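PDB 2VLA: restriction endonuclease r.bpuji from Bacillus pumilus, which recognises a specific DNA sequence through the N-terminal domain described here and, as a whole enzyme, probably cleaves DNA as an endonuclease. Local coordinates for residues E6-C11 with V164-Q169; F113-G118 with I135-Y140; S156-A161 with Y205-I210. One frame throughout, in Å; residues are numbered along the deposited sequence. Where two conformers were deposited one is given.

In the fold
The three contacts lie in the DNA-recognition domain of the enzyme and join the N-terminal arm, the loop after helix 102-112, the linker before helix 137-150 and the helices that follow. Contacts 1 and 2, with centres about 14 Å apart, meet where Cys-11 SG packs 3.6 Å from Phe-115 CG. Contacts 1 and 3, centres about 11 Å apart, share helix 157-165, and Arg-10 NE lies 2.9 Å from Tyr-205 O. Contacts 2 and 3 do not touch. DNA is met at contact 1 by Arg-10 and at contact 3 by Gln-208, whereas the nearest atom of contact 2 is about 6 Å from the nucleic acid; its Ile-135 lies beside a bound polyether, probably from the crystallisation liquor.

Contact 1 of 3, residues E6-C11 with V164-Q169; sequences EEQFRC and VLNSLQ. With nucleotides of chain B.
Two backbone hydrogen bonds fasten Glu-7 and Phe-9 to the bend between helices 157-165 and 168-171. Leu-168 N donates to Glu-7 O (2.9 Å) and Phe-9 N to Asn-166 O (2.9 Å), enclosing a single bridge between Gln-8 and Ser-167. A water reinforces the first of them, donating to Glu-7 O while it accepts from Ser-167 OG and Gln-169 N.

Two side-chain amides also bond across the contact. Asn-166 ND2 reaches Gln-8 OE1 over 2.8 Å and nearly straight (166°); OE1 lies in the plane of the donor amide, yet ND2 stands above the carbonyl plane of Gln-8. The bend in Gln-8 (chi2 -80°) also turns NE2 toward Tyr-162 O and Pro-5 O. The bond from Gln-169 NE2 to Glu-7 OE1 is weak, at 3.2 Å, while Gln-169 OE1 accepts a bond from Asn-4 N. Ser-167 is the N-cap of helix 168-171, its OG accepting from Val-170 N, and the Leu-168 N bond attaches the arm at the first turn of this capped helix.

Apolar contact is supplied by Leu-168, whose CD1 lies 3.8 Å from Phe-9 CB, while the Phe-9 ring extends to Ala-131 and Ile-133.

The DNA is met by Arg-10, extended toward it: NH1 donates to OP2 of DC7 of chain B (2.9 Å, 171°) in the guanidinium plane. NE binds Tyr-205 O, which helps to fix its orientation.

Contact 2 of 3, residues F113-G118 with I135-Y140; sequences FQFPNG and IRQFPY
A single antiparallel bridge, a hydrogen-bonded pair of Phe-115 and Ile-135, ties the loop after helix 102-112 to the residues that lead into helix 137-150. Phe-115 N donates to Ile-135 O (3.0 Å) and Ile-135 N to Phe-115 O (3.0 Å).

Beyond the bridge, the amide of Gln-137 sits between two phenylalanines. It stacks over one face of the Phe-115 ring, the planes 19° apart, with NE2 3.5 Å from Phe-115 CZ. The same NE2 approaches Phe-113 CD1 to 3.3 Å, but there the ring and amide stand steeply, 77° apart. Gln-137 CG lies between its backbone N and carbonyl carbon, and a bend at chi2 brings the amide over the Phe-115 ring; NE2 is further held by Gln-213 OE1 of helix 203-219. Arg-136 is the N-cap residue of helix 137-150; its NE donates to Lys-250 O and its NH2 forms a salt bridge with Glu-252.

Phe-138 turns its edge toward the face of Phe-113 in an offset edge-to-face pair, centroids 5.9 Å apart, and its CE2 lies 3.7 Å from Phe-113 CB. At the rim of the Phe-115 ring, CD2 meets Ile-135 CG2, in the conformer modelled, at 3.8 Å. Without the Phe-115 ring, as with an alanine here, the Gln-137 amide would probably lose the face it stacks on, and a gap would be likely to open beside Cys-11 and Leu-171.

The loop itself is braced by Asn-117 ND2 bonding to Gln-114 O and by Gln-114 NE2 bonding to Pro-116 O, around the cis peptide before Pro-116. A water joins Phe-113 O to Phe-138 N.

Contact 3 of 3, residues S156-A161 with Y205-I210; sequences SKDDIA and YSMQHI. With nucleotides of chain C; nucleotides of chain B.
Met-207 and Ile-210 of helix 203-219 close on Ala-161 of helix 157-165. The sulfur of Met-207 touches Ala-161 CB at 3.5 Å, and Ile-210 CG2 meets the same methyl at 3.8 Å, so one small side chain receives two larger ones. Bends at chi2 and chi3 fold the Met-207 chain (chi2 -66°) and carry CE on to Lys-157, where it lies 3.8 Å from CG of the conformer modelled. The axes of the two short helical segments stay 10.7 Å apart and cross at 96°, and the long Met-207 and Ile-210 side chains bridge the space to the small Ala-161.

One step out, and without touching 205-210, a capping box starts helix 157-165. Ser-156 OG accepts from Asp-159 N (3.0 Å), and Asp-159 OD2 takes the N-H of Ser-156 from above the carboxylate plane. OD2 also forms a salt bridge with Arg-188.

Met-207 and Ile-210 pack on the first helix, whereas Gln-208 reaches the DNA. Its chain is extended, and the amide reads adenine DA4 of chain C with two bonds: OE1 accepts from N6 at 2.9 Å, and NE2 donates to N7, almost straight at 176°. NE2 also donates to Glu-212 OE2, which probably helps to set the amide's rotation.

Bidentate pairing of a glutamine with the N6 and N7 edge of adenine is classic major-groove readout, consistent with helix 203-219 serving as the recognition helix of a helix-turn-helix and helix 157-165 as part of its supporting core.

Contact 1 of 3, residues E6-C11 with V164-Q169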
loop_
_atom_site.group_PDB
_atom_site.type_symbol
_atom_site.label_atom_id
_atom_site.label_comp_id
_atom_site.label_asym_id
_atom_site.label_seq_id
_atom_site.Cartn_x
_atom_site.Cartn_y
_atom_site.Cartn_z
ATOM N N GLU A 6 -22.264 4.648 2.380
ATOM C CA GLU A 6 -22.378 6.075 2.638
ATOM C C GLU A 6 -21.410 6.521 3.734
ATOM O O GLU A 6 -20.998 7.651 3.755
ATOM C CB GLU A 6 -23.826 6.469 2.982
ATOM C CG GLU A 6 -24.671 6.767 1.740
ATOM C CD GLU A 6 -26.094 7.242 2.054
ATOM O OE1 GLU A 6 -26.355 7.687 3.197
ATOM O OE2 GLU A 6 -26.944 7.191 1.137
ATOM N N GLU A 7 -21.065 5.620 4.654
ATOM C CA GLU A 7 -20.013 5.898 5.647
ATOM C C GLU A 7 -18.636 5.855 4.972
ATOM O O GLU A 7 -18.156 4.810 4.581
ATOM C CB GLU A 7 -20.072 4.892 6.793
ATOM C CG GLU A 7 -21.341 4.964 7.611
ATOM C CD GLU A 7 -21.412 3.891 8.712
ATOM O OE1 GLU A 7 -20.435 3.130 8.893
ATOM O OE2 GLU A 7 -22.453 3.823 9.408
ATOM N N GLN A 8 -18.044 7.013 4.804
ATOM C CA GLN A 8 -16.815 7.126 4.049
ATOM C C GLN A 8 -15.667 7.505 4.965
ATOM O O GLN A 8 -15.864 8.168 5.975
ATOM C CB GLN A 8 -16.980 8.195 2.942
ATOM C CG GLN A 8 -17.920 7.793 1.811
ATOM C CD GLN A 8 -17.244 6.876 0.786
ATOM O OE1 GLN A 8 -16.322 7.284 0.097
ATOM N NE2 GLN A 8 -17.715 5.622 0.694
ATOM N N PHE A 9 -14.452 7.093 4.597
ATOM C CA PHE A 9 -13.289 7.320 5.444
ATOM C C PHE A 9 -12.032 7.354 4.613
ATOM O O PHE A 9 -11.684 6.371 3.978
ATOM C CB PHE A 9 -13.196 6.208 6.519
ATOM C CG PHE A 9 -12.040 6.385 7.495
ATOM C CD1 PHE A 9 -10.783 5.909 7.188
ATOM C CD2 PHE A 9 -12.228 7.022 8.705
ATOM C CE1 PHE A 9 -9.727 6.074 8.066
ATOM C CE2 PHE A 9 -11.185 7.182 9.589
ATOM C CZ PHE A 9 -9.929 6.715 9.264
ATOM N N ARG A 10 -11.376 8.514 4.582
ATOM C CA ARG A 10 -10.137 8.670 3.835
ATOM C C ARG A 10 -9.011 7.952 4.552
ATOM O O ARG A 10 -8.708 8.248 5.716
ATOM C CB ARG A 10 -9.818 10.158 3.658
ATOM C CG ARG A 10 -8.557 10.424 2.843
ATOM C CD ARG A 10 -8.372 11.881 2.538
ATOM N NE ARG A 10 -7.248 12.100 1.643
ATOM C CZ ARG A 10 -6.009 12.416 2.013
ATOM N NH1 ARG A 10 -5.690 12.549 3.277
ATOM N NH2 ARG A 10 -5.072 12.634 1.089
ATOM N N CYS A 11 -8.401 7.004 3.857
ATOM C CA CYS A 11 -7.420 6.125 4.439
ATOM C C CYS A 11 -6.217 6.025 3.492
ATOM O O CYS A 11 -6.228 5.269 2.538
ATOM C CB CYS A 11 -8.047 4.719 4.723
ATOM S SG CYS A 11 -7.037 3.601 5.629
ATOM N N VAL A 164 -15.081 0.403 -1.858
ATOM C CA VAL A 164 -14.064 -0.419 -1.190
ATOM C C VAL A 164 -13.031 0.420 -0.438
ATOM O O VAL A 164 -13.066 0.481 0.794
ATOM C CB VAL A 164 -13.372 -1.367 -2.182
ATOM C CG1 VAL A 164 -12.279 -2.192 -1.501
ATOM C CG2 VAL A 164 -14.395 -2.241 -2.878
ATOM N N LEU A 165 -12.185 1.189 -1.162
ATOM C CA LEU A 165 -10.998 1.748 -0.519
ATOM C C LEU A 165 -11.254 3.026 0.285
ATOM O O LEU A 165 -10.393 3.446 1.063
ATOM C CB LEU A 165 -9.870 1.957 -1.512
ATOM C CG LEU A 165 -9.135 0.678 -1.918
ATOM C CD1 LEU A 165 -8.135 1.005 -3.020
ATOM C CD2 LEU A 165 -8.408 0.008 -0.729
ATOM N N ASN A 166 -12.445 3.619 0.126
ATOM C CA ASN A 166 -12.871 4.744 0.947
ATOM C C ASN A 166 -14.130 4.435 1.773
ATOM O O ASN A 166 -14.709 5.323 2.348
ATOM C CB ASN A 166 -13.167 5.957 0.067
ATOM C CG ASN A 166 -12.772 7.300 0.732
ATOM O OD1 ASN A 166 -11.592 7.576 0.940
ATOM N ND2 ASN A 166 -13.771 8.128 1.047
ATOM N N SER A 167 -14.552 3.169 1.794
ATOM C CA SER A 167 -15.724 2.752 2.576
ATOM C C SER A 167 -15.304 2.375 3.998
ATOM O O SER A 167 -14.533 1.445 4.192
ATOM C CB SER A 167 -16.419 1.554 1.916
ATOM O OG SER A 167 -17.287 0.849 2.853
ATOM N N LEU A 168 -15.796 3.119 4.978
ATOM C CA LEU A 168 -15.463 2.835 6.362
ATOM C C LEU A 168 -15.777 1.383 6.732
ATOM O O LEU A 168 -14.956 0.704 7.358
ATOM C CB LEU A 168 -16.193 3.790 7.293
ATOM C CG LEU A 168 -15.973 3.526 8.780
ATOM C CD1 LEU A 168 -14.505 3.762 9.178
ATOM C CD2 LEU A 168 -16.939 4.385 9.650
ATOM N N GLN A 169 -16.959 0.906 6.363
ATOM C CA GLN A 169 -17.377 -0.426 6.801
ATOM C C GLN A 169 -16.526 -1.514 6.187
ATOM O O GLN A 169 -16.174 -2.495 6.853
ATOM C CB GLN A 169 -18.857 -0.676 6.513
ATOM C CG GLN A 169 -19.783 0.129 7.405
ATOM C CD GLN A 169 -21.250 -0.113 7.108
ATOM O OE1 GLN A 169 -21.590 -0.889 6.241
ATOM N NE2 GLN A 169 -22.127 0.557 7.859
ATOM P P DC B 7 -2.763 14.641 4.859
ATOM O OP1 DC B 7 -3.760 15.270 5.741
ATOM O OP2 DC B 7 -3.060 13.310 4.298
ATOM O "O5'" DC B 7 -2.394 15.589 3.621
ATOM C "C5'" DC B 7 -2.115 16.967 3.841
ATOM C "C4'" DC B 7 -1.664 17.634 2.549
ATOM O "O4'" DC B 7 -0.349 17.131 2.163
ATOM C "C3'" DC B 7 -2.550 17.367 1.326
ATOM O "O3'" DC B 7 -2.686 18.566 0.593
ATOM C "C2'" DC B 7 -1.740 16.390 0.494
ATOM C "C1'" DC B 7 -0.357 16.902 0.762
ATOM N N1 DC B 7 0.787 16.022 0.461
ATOM C C2 DC B 7 1.966 16.605 0.011
ATOM O O2 DC B 7 1.980 17.825 -0.197
ATOM N N3 DC B 7 3.041 15.827 -0.230
ATOM C C4 DC B 7 2.976 14.520 0.054
ATOM N N4 DC B 7 4.044 13.767 -0.170
ATOM C C5 DC B 7 1.782 13.915 0.524
ATOM C C6 DC B 7 0.723 14.689 0.708
HETATM O O HOH W 1 -19.021 2.200 4.541
HETATM O O HOH W 2 -9.297 6.348 1.176
HETATM O O HOH W 3 -7.519 3.519 0.879
#

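Contact 2 of 3, residues F113-G118 with I135-Y140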
loop_
_atom_site.group_PDB
_atom_site.type_symbol
_atom_site.label_atom_id
_atom_site.label_comp_id
_atom_site.label_asym_id
_atom_site.label_seq_id
_atom_site.Cartn_x
_atom_site.Cartn_y
_atom_site.Cartn_z
ATOM N N PHE A 113 0.693 -5.605 2.785
ATOM C CA PHE A 113 0.070 -4.337 3.109
ATOM C C PHE A 113 -1.171 -4.586 3.968
ATOM O O PHE A 113 -1.887 -5.579 3.769
ATOM C CB PHE A 113 -0.318 -3.559 1.822
ATOM C CG PHE A 113 0.158 -2.101 1.797
ATOM C CD1 PHE A 113 -0.361 -1.159 2.647
ATOM C CD2 PHE A 113 1.089 -1.699 0.889
ATOM C CE1 PHE A 113 0.053 0.166 2.582
ATOM C CE2 PHE A 113 1.476 -0.379 0.810
ATOM C CZ PHE A 113 0.963 0.532 1.648
ATOM N N GLN A 114 -1.474 -3.640 4.838
ATOM C CA GLN A 114 -2.675 -3.668 5.610
ATOM C C GLN A 114 -2.950 -2.300 6.154
ATOM O O GLN A 114 -2.053 -1.419 6.138
ATOM C CB GLN A 114 -2.511 -4.655 6.777
ATOM C CG GLN A 114 -1.283 -4.369 7.597
ATOM C CD GLN A 114 -1.266 -5.156 8.906
ATOM O OE1 GLN A 114 -0.984 -6.354 8.912
ATOM N NE2 GLN A 114 -1.556 -4.480 10.010
ATOM N N PHE A 115 -4.172 -2.104 6.660
ATOM C CA PHE A 115 -4.483 -0.973 7.525
ATOM C C PHE A 115 -5.001 -1.563 8.854
ATOM O O PHE A 115 -5.744 -2.547 8.836
ATOM C CB PHE A 115 -5.583 -0.104 6.947
ATOM C CG PHE A 115 -5.266 0.502 5.580
ATOM C CD1 PHE A 115 -4.190 1.387 5.394
ATOM C CD2 PHE A 115 -6.059 0.206 4.504
ATOM C CE1 PHE A 115 -3.957 2.011 4.115
ATOM C CE2 PHE A 115 -5.820 0.833 3.226
ATOM C CZ PHE A 115 -4.753 1.708 3.066
ATOM N N PRO A 116 -4.599 -0.982 9.995
ATOM C CA PRO A 116 -3.616 0.084 10.125
ATOM C C PRO A 116 -2.221 -0.427 9.884
ATOM O O PRO A 116 -2.008 -1.637 9.755
ATOM C CB PRO A 116 -3.769 0.535 11.620
ATOM C CG PRO A 116 -4.998 -0.175 12.128
ATOM C CD PRO A 116 -5.110 -1.415 11.311
ATOM N N ASN A 117 -1.261 0.487 9.824
ATOM C CA ASN A 117 0.105 0.118 9.645
ATOM C C ASN A 117 1.065 1.144 10.250
ATOM O O ASN A 117 0.646 2.217 10.727
ATOM C CB ASN A 117 0.392 -0.093 8.148
ATOM C CG ASN A 117 0.210 1.185 7.334
ATOM O OD1 ASN A 117 0.850 2.200 7.625
ATOM N ND2 ASN A 117 -0.720 1.159 6.354
ATOM N N GLY A 118 2.348 0.832 10.215
ATOM C CA GLY A 118 3.365 1.717 10.761
ATOM C C GLY A 118 4.064 2.568 9.735
ATOM O O GLY A 118 5.120 3.130 10.010
ATOM N N ILE A 135 -7.920 -4.408 7.885
ATOM C CA ILE A 135 -8.125 -5.022 6.602
ATOM C C ILE A 135 -6.803 -5.293 5.890
ATOM O O ILE A 135 -5.845 -4.522 6.014
ATOM C CB ILE A 135 -9.020 -4.120 5.703
ATOM C CG1 ILE A 135 -9.585 -4.921 4.526
ATOM C CG2 ILE A 135 -8.238 -2.877 5.226
ATOM C CD1 ILE A 135 -10.692 -5.894 4.920
ATOM N N ARG A 136 -6.763 -6.393 5.151
ATOM C CA ARG A 136 -5.722 -6.631 4.162
ATOM C C ARG A 136 -6.302 -6.245 2.820
ATOM O O ARG A 136 -7.036 -7.000 2.202
ATOM C CB ARG A 136 -5.346 -8.128 4.134
ATOM C CG ARG A 136 -4.940 -8.717 5.489
ATOM C CD ARG A 136 -4.453 -10.123 5.306
ATOM N NE ARG A 136 -4.233 -10.784 6.577
ATOM C CZ ARG A 136 -3.348 -11.744 6.763
ATOM N NH1 ARG A 136 -2.573 -12.142 5.761
ATOM N NH2 ARG A 136 -3.254 -12.324 7.947
ATOM N N GLN A 137 -5.997 -5.020 2.360
ATOM C CA GLN A 137 -6.807 -4.442 1.296
ATOM C C GLN A 137 -6.555 -5.074 -0.071
ATOM O O GLN A 137 -7.465 -5.146 -0.884
ATOM C CB GLN A 137 -6.634 -2.907 1.216
ATOM C CG GLN A 137 -5.308 -2.386 0.642
ATOM C CD GLN A 137 -4.238 -2.155 1.691
ATOM O OE1 GLN A 137 -4.109 -2.913 2.664
ATOM N NE2 GLN A 137 -3.422 -1.129 1.477
ATOM N N PHE A 138 -5.374 -5.619 -0.296
ATOM C CA PHE A 138 -5.102 -6.191 -1.620
ATOM C C PHE A 138 -5.748 -7.575 -1.833
ATOM O O PHE A 138 -6.434 -7.791 -2.819
ATOM C CB PHE A 138 -3.607 -6.162 -1.937
ATOM C CG PHE A 138 -3.092 -4.770 -2.169
ATOM C CD1 PHE A 138 -3.524 -4.064 -3.259
ATOM C CD2 PHE A 138 -2.298 -4.151 -1.269
ATOM C CE1 PHE A 138 -3.066 -2.717 -3.504
ATOM C CE2 PHE A 138 -1.849 -2.828 -1.471
ATOM C CZ PHE A 138 -2.251 -2.122 -2.615
ATOM N N PRO A 139 -5.632 -8.488 -0.840
ATOM C CA PRO A 139 -6.494 -9.647 -0.915
ATOM C C PRO A 139 -7.976 -9.277 -1.123
ATOM O O PRO A 139 -8.665 -9.894 -1.928
ATOM C CB PRO A 139 -6.253 -10.332 0.436
ATOM C CG PRO A 139 -4.832 -9.997 0.743
ATOM C CD PRO A 139 -4.679 -8.571 0.277
ATOM N N TYR A 140 -8.446 -8.276 -0.402
ATOM C CA TYR A 140 -9.824 -7.909 -0.475
ATOM C C TYR A 140 -10.215 -7.406 -1.888
ATOM O O TYR A 140 -11.218 -7.805 -2.459
ATOM C CB TYR A 140 -10.175 -6.868 0.597
ATOM C CG TYR A 140 -11.657 -6.720 0.811
ATOM C CD1 TYR A 140 -12.392 -5.870 0.027
ATOM C CD2 TYR A 140 -12.345 -7.494 1.775
ATOM C CE1 TYR A 140 -13.716 -5.747 0.174
ATOM C CE2 TYR A 140 -13.684 -7.366 1.922
ATOM C CZ TYR A 140 -14.380 -6.500 1.124
ATOM O OH TYR A 140 -15.736 -6.325 1.216
HETATM O O HOH W 4 -2.994 -6.183 1.371
#

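Contact 3 of 3, residues S156-A161 with Y205-I210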
loop_
_atom_site.group_PDB
_atom_site.type_symbol
_atom_site.label_atom_id
_atom_site.label_comp_id
_atom_site.label_asym_id
_atom_site.label_seq_id
_atom_site.Cartn_x
_atom_site.Cartn_y
_atom_site.Cartn_z
ATOM N N SER A 156 -15.104 -0.058 -12.272
ATOM C CA SER A 156 -14.240 1.068 -12.569
ATOM C C SER A 156 -13.380 1.395 -11.365
ATOM O O SER A 156 -13.632 0.923 -10.243
ATOM C CB SER A 156 -15.076 2.288 -12.926
ATOM O OG SER A 156 -15.738 2.776 -11.761
ATOM N N LYS A 157 -12.389 2.241 -11.573
ATOM C CA LYS A 157 -11.572 2.736 -10.485
ATOM C C LYS A 157 -12.417 3.495 -9.470
ATOM O O LYS A 157 -12.140 3.455 -8.274
ATOM C CB LYS A 157 -10.463 3.642 -11.033
ATOM C CG LYS A 157 -9.627 4.313 -9.968
ATOM C CD LYS A 157 -8.408 4.992 -10.580
ATOM C CE LYS A 157 -8.776 5.753 -11.843
ATOM N NZ LYS A 157 -8.964 7.208 -11.588
ATOM N N ASP A 158 -13.421 4.226 -9.948
ATOM C CA ASP A 158 -14.313 4.967 -9.055
ATOM C C ASP A 158 -15.155 4.020 -8.188
ATOM O O ASP A 158 -15.424 4.325 -7.028
ATOM C CB ASP A 158 -15.231 5.936 -9.872
ATOM C CG ASP A 158 -14.468 7.141 -10.462
ATOM O OD1 ASP A 158 -13.537 7.648 -9.794
ATOM O OD2 ASP A 158 -14.842 7.597 -11.580
ATOM N N ASP A 159 -15.573 2.906 -8.759
ATOM C CA ASP A 159 -16.301 1.882 -7.988
ATOM C C ASP A 159 -15.422 1.368 -6.855
ATOM O O ASP A 159 -15.860 1.291 -5.706
ATOM C CB ASP A 159 -16.674 0.707 -8.874
ATOM C CG ASP A 159 -17.758 1.034 -9.883
ATOM O OD1 ASP A 159 -18.620 1.900 -9.594
ATOM O OD2 ASP A 159 -17.797 0.341 -10.947
ATOM N N ILE A 160 -14.179 1.039 -7.172
ATOM C CA ILE A 160 -13.273 0.514 -6.162
ATOM C C ILE A 160 -12.941 1.588 -5.114
ATOM O O ILE A 160 -12.784 1.289 -3.926
ATOM C CB ILE A 160 -11.995 -0.039 -6.795
ATOM C CG1 ILE A 160 -12.331 -1.194 -7.747
ATOM C CG2 ILE A 160 -11.027 -0.508 -5.726
ATOM C CD1 ILE A 160 -11.149 -1.625 -8.628
ATOM N N ALA A 161 -12.894 2.846 -5.540
ATOM C CA ALA A 161 -12.667 3.940 -4.627
ATOM C C ALA A 161 -13.803 4.088 -3.623
ATOM O O ALA A 161 -13.564 4.137 -2.428
ATOM C CB ALA A 161 -12.468 5.270 -5.415
ATOM N N TYR A 205 -6.138 14.807 -3.596
ATOM C CA TYR A 205 -6.421 14.573 -2.185
ATOM C C TYR A 205 -7.329 13.381 -2.051
ATOM O O TYR A 205 -7.091 12.504 -1.210
ATOM C CB TYR A 205 -7.076 15.805 -1.587
ATOM C CG TYR A 205 -7.344 15.684 -0.114
ATOM C CD1 TYR A 205 -6.328 15.875 0.811
ATOM C CD2 TYR A 205 -8.607 15.365 0.358
ATOM C CE1 TYR A 205 -6.556 15.764 2.160
ATOM C CE2 TYR A 205 -8.849 15.230 1.735
ATOM C CZ TYR A 205 -7.804 15.437 2.625
ATOM O OH TYR A 205 -7.995 15.311 3.985
ATOM N N SER A 206 -8.331 13.310 -2.902
ATOM C CA SER A 206 -9.346 12.302 -2.821
ATOM C C SER A 206 -8.925 10.955 -3.383
ATOM O O SER A 206 -9.365 9.898 -2.880
ATOM C CB SER A 206 -10.590 12.765 -3.570
ATOM O OG SER A 206 -11.062 13.978 -3.064
ATOM N N MET A 207 -8.103 10.968 -4.429
ATOM C CA MET A 207 -7.924 9.793 -5.256
ATOM C C MET A 207 -6.480 9.309 -5.445
ATOM O O MET A 207 -6.279 8.150 -5.802
ATOM C CB MET A 207 -8.571 10.000 -6.622
ATOM C CG MET A 207 -10.086 9.831 -6.623
ATOM S SD MET A 207 -10.606 8.158 -6.266
ATOM C CE MET A 207 -9.998 7.315 -7.736
ATOM N N GLN A 208 -5.479 10.117 -5.141
ATOM C CA GLN A 208 -4.154 9.718 -5.559
ATOM C C GLN A 208 -3.734 8.426 -4.830
ATOM O O GLN A 208 -3.136 7.548 -5.412
ATOM C CB GLN A 208 -3.112 10.820 -5.353
ATOM C CG GLN A 208 -1.736 10.386 -5.851
ATOM C CD GLN A 208 -0.741 11.497 -5.977
ATOM O OE1 GLN A 208 -1.076 12.670 -5.796
ATOM N NE2 GLN A 208 0.496 11.139 -6.298
ATOM N N HIS A 209 -4.067 8.329 -3.547
ATOM C CA HIS A 209 -3.685 7.140 -2.758
ATOM C C HIS A 209 -4.497 5.891 -3.156
ATOM O O HIS A 209 -4.044 4.767 -2.953
ATOM C CB HIS A 209 -3.839 7.389 -1.238
ATOM C CG HIS A 209 -5.201 7.827 -0.844
ATOM N ND1 HIS A 209 -5.659 9.101 -1.080
ATOM C CD2 HIS A 209 -6.220 7.158 -0.244
ATOM C CE1 HIS A 209 -6.909 9.190 -0.678
ATOM N NE2 HIS A 209 -7.258 8.031 -0.130
ATOM N N ILE A 210 -5.664 6.103 -3.726
ATOM C CA ILE A 210 -6.472 5.041 -4.221
ATOM C C ILE A 210 -5.951 4.530 -5.547
ATOM O O ILE A 210 -5.733 3.337 -5.729
ATOM C CB ILE A 210 -7.951 5.457 -4.281
ATOM C CG1 ILE A 210 -8.443 5.760 -2.862
ATOM C CG2 ILE A 210 -8.776 4.422 -4.974
ATOM C CD1 ILE A 210 -9.868 6.279 -2.749
ATOM P P DC C 3 0.496 7.585 -12.430
ATOM O OP1 DC C 3 1.337 6.649 -13.212
ATOM O OP2 DC C 3 -0.477 7.102 -11.453
ATOM O "O5'" DC C 3 1.446 8.599 -11.642
ATOM C "C5'" DC C 3 2.536 9.218 -12.310
ATOM C "C4'" DC C 3 3.117 10.319 -11.464
ATOM O "O4'" DC C 3 2.201 11.428 -11.400
ATOM C "C3'" DC C 3 3.345 9.919 -10.010
ATOM O "O3'" DC C 3 4.581 10.383 -9.504
ATOM C "C2'" DC C 3 2.195 10.609 -9.279
ATOM C "C1'" DC C 3 2.185 11.890 -10.069
ATOM N N1 DC C 3 1.041 12.747 -9.866
ATOM C C2 DC C 3 1.190 14.147 -9.939
ATOM O O2 DC C 3 2.302 14.656 -10.256
ATOM N N3 DC C 3 0.102 14.908 -9.712
ATOM C C4 DC C 3 -1.067 14.353 -9.412
ATOM N N4 DC C 3 -2.105 15.150 -9.210
ATOM C C5 DC C 3 -1.213 12.949 -9.312
ATOM C C6 DC C 3 -0.144 12.197 -9.505
ATOM P P DA C 4 5.911 9.494 -9.443
ATOM O OP1 DA C 4 6.294 9.173 -10.771
ATOM O OP2 DA C 4 5.661 8.440 -8.426
ATOM O "O5'" DA C 4 6.813 10.603 -8.846
ATOM C "C5'" DA C 4 7.370 11.592 -9.752
ATOM C "C4'" DA C 4 7.529 12.902 -9.026
ATOM O "O4'" DA C 4 6.246 13.537 -8.811
ATOM C "C3'" DA C 4 8.171 12.796 -7.631
ATOM O "O3'" DA C 4 9.002 13.927 -7.440
ATOM C "C2'" DA C 4 6.961 12.864 -6.719
ATOM C "C1'" DA C 4 6.109 13.892 -7.436
ATOM N N9 DA C 4 4.713 13.895 -7.090
ATOM C C8 DA C 4 3.924 12.816 -6.740
ATOM N N7 DA C 4 2.677 13.132 -6.521
ATOM C C5 DA C 4 2.606 14.502 -6.732
ATOM C C6 DA C 4 1.574 15.425 -6.648
ATOM N N6 DA C 4 0.305 15.165 -6.345
ATOM N N1 DA C 4 1.882 16.725 -6.954
ATOM C C2 DA C 4 3.164 17.039 -7.271
ATOM N N3 DA C 4 4.207 16.261 -7.398
ATOM C C4 DA C 4 3.864 14.970 -7.088
ATOM P P DG B 8 -4.091 19.173 0.134
ATOM O OP1 DG B 8 -4.943 19.327 1.314
ATOM O OP2 DG B 8 -4.625 18.410 -1.002
ATOM O "O5'" DG B 8 -3.629 20.579 -0.447
ATOM C "C5'" DG B 8 -2.981 21.507 0.425
ATOM C "C4'" DG B 8 -2.063 22.424 -0.347
ATOM O "O4'" DG B 8 -0.929 21.674 -0.853
ATOM C "C3'" DG B 8 -2.675 23.086 -1.566
ATOM O "O3'" DG B 8 -2.134 24.427 -1.712
ATOM C "C2'" DG B 8 -2.293 22.139 -2.726
ATOM C "C1'" DG B 8 -0.927 21.640 -2.293
ATOM N N9 DG B 8 -0.560 20.269 -2.633
ATOM C C8 DG B 8 -1.315 19.129 -2.444
ATOM N N7 DG B 8 -0.684 18.038 -2.761
ATOM C C5 DG B 8 0.584 18.485 -3.144
ATOM C C6 DG B 8 1.721 17.758 -3.520
ATOM O O6 DG B 8 1.870 16.552 -3.645
ATOM N N1 DG B 8 2.816 18.605 -3.832
ATOM C C2 DG B 8 2.813 19.974 -3.713
ATOM N N2 DG B 8 3.977 20.619 -4.055
ATOM N N3 DG B 8 1.748 20.667 -3.328
ATOM C C4 DG B 8 0.686 19.858 -3.049
#